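Side-chain contact in phosphocarrier protein HPr (Mycoplasma capricolum, PDB 1PCH), which relays phosphoryl groups, by way of an active-site phosphohistidine, in the phosphoenolpyruvate-dependent system that phosphorylates sugars as it carries them across the cell membrane: residues D9-G12 / L13-R16. Numbering follows the deposited sequence.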
loop_
_atom_site.group_PDB
_atom_site.type_symbol
_atom_site.label_atom_id
_atom_site.label_comp_id
_atom_site.label_asym_id
_atom_site.label_seq_id
_atom_site.Cartn_x
_atom_site.Cartn_y
_atom_site.Cartn_z
ATOM N N ASP A 9 -3.145 0.348 -11.969
ATOM C CA ASP A 9 -4.595 0.526 -12.021
ATOM C C ASP A 9 -4.854 1.899 -12.742
ATOM O O ASP A 9 -4.143 2.806 -12.430
ATOM C CB ASP A 9 -5.156 0.617 -10.620
ATOM C CG ASP A 9 -6.671 0.715 -10.598
ATOM O OD1 ASP A 9 -7.233 1.506 -11.363
ATOM O OD2 ASP A 9 -7.286 -0.006 -9.772
ATOM N N LYS A 10 -5.753 1.901 -13.691
ATOM C CA LYS A 10 -6.051 3.087 -14.489
ATOM C C LYS A 10 -6.733 4.177 -13.705
ATOM O O LYS A 10 -6.859 5.326 -14.171
ATOM C CB LYS A 10 -6.904 2.681 -15.702
ATOM C CG LYS A 10 -6.065 1.861 -16.731
ATOM C CD LYS A 10 -6.928 1.545 -17.923
ATOM C CE LYS A 10 -6.715 0.193 -18.519
ATOM N NZ LYS A 10 -7.893 -0.213 -19.373
ATOM N N VAL A 11 -7.196 3.871 -12.504
ATOM C CA VAL A 11 -7.852 4.901 -11.678
ATOM C C VAL A 11 -6.953 5.264 -10.507
ATOM O O VAL A 11 -7.224 6.130 -9.685
ATOM C CB VAL A 11 -9.220 4.400 -11.152
ATOM C CG1 VAL A 11 -9.919 5.525 -10.392
ATOM C CG2 VAL A 11 -10.109 3.963 -12.327
ATOM N N GLY A 12 -5.812 4.536 -10.392
ATOM C CA GLY A 12 -4.926 4.828 -9.302
ATOM C C GLY A 12 -5.307 4.024 -8.044
ATOM O O GLY A 12 -5.933 3.002 -8.122
ATOM N N LEU A 13 -4.881 4.563 -6.930
ATOM C CA LEU A 13 -5.099 3.943 -5.631
ATOM C C LEU A 13 -6.382 4.570 -5.064
ATOM O O LEU A 13 -6.342 5.628 -4.459
ATOM C CB LEU A 13 -3.911 4.115 -4.721
ATOM C CG LEU A 13 -3.663 2.924 -3.766
ATOM C CD1 LEU A 13 -2.486 3.182 -2.859
ATOM C CD2 LEU A 13 -4.933 2.715 -2.959
ATOM N N HIS A 14 -7.473 3.962 -5.524
ATOM C CA HIS A 14 -8.792 4.451 -5.260
ATOM C C HIS A 14 -9.469 3.670 -4.143
ATOM O O HIS A 14 -8.834 2.888 -3.443
ATOM C CB HIS A 14 -9.628 4.424 -6.536
ATOM C CG HIS A 14 -9.689 3.091 -7.183
ATOM N ND1 HIS A 14 -10.822 2.280 -7.090
ATOM C CD2 HIS A 14 -8.800 2.421 -7.960
ATOM C CE1 HIS A 14 -10.632 1.195 -7.798
ATOM N NE2 HIS A 14 -9.402 1.233 -8.314
ATOM N N ALA A 15 -10.720 4.043 -3.853
ATOM C CA ALA A 15 -11.385 3.535 -2.694
ATOM C C ALA A 15 -11.338 2.061 -2.487
ATOM O O ALA A 15 -11.073 1.641 -1.324
ATOM C CB ALA A 15 -12.788 4.107 -2.536
ATOM N N ARG A 16 -11.660 1.267 -3.469
ATOM C CA ARG A 16 -11.729 -0.204 -3.283
ATOM C C ARG A 16 -10.426 -0.759 -2.795
ATOM O O ARG A 16 -10.306 -1.443 -1.760
ATOM C CB ARG A 16 -12.176 -0.819 -4.597
ATOM C CG ARG A 16 -12.846 -2.186 -4.452
ATOM C CD ARG A 16 -13.047 -2.824 -5.821
#
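The imidazole of H14, the histidine that carries the phosphoryl group as a pros-phosphohistidine intermediate, is held by D9 through a hydrogen bond at the far end of its ring. Followed outward from the backbone, H14 first meets V11: CB lies 4.0 Å from V11 CG1, and CG is equally near the same methyl. The first torsion sets CG between the backbone N and the carbonyl carbon (chi1 55°), which folds the ring back over the loop that precedes it. CD2 then reaches G12 O at 2.9 Å, a C-H edge against a carbonyl oxygen near the ring plane, while V11 CB approaches CD2 obliquely at 3.8 Å. At the tip, NE2 donates to D9 OD2 over 2.9 Å; the bond is bent, 143° at the hydrogen. OD2 lies almost exactly in the imidazole plane, yet NE2 approaches OD2 from above the carboxylate plane, with the two flat groups turned 75° against each other. The other oxygen, OD1, takes V11 N at 2.6 Å on its anti side and closes an Asx turn, so the loop's own backbone fixes the carboxylate that orients the histidine. ND1, the pros nitrogen and the one phosphorylated in the intermediate, is the ring nitrogen that D9 does not engage. H14 N makes a weak 3.2 Å bond to G12 O across the inverse gamma turn centred on L13, so that G12 O borders both the backbone and the ring of H14. The loop follows strand 2-6, and H14 is the N-cap residue of helix 15-25. D9 O is hydrogen-bonded to T56 OG1, and the L13 side chain packs on V49 of helix 46-52 and on I54 and L85 in loops, joining the active-site loop to that helix and the chain's C-terminal end.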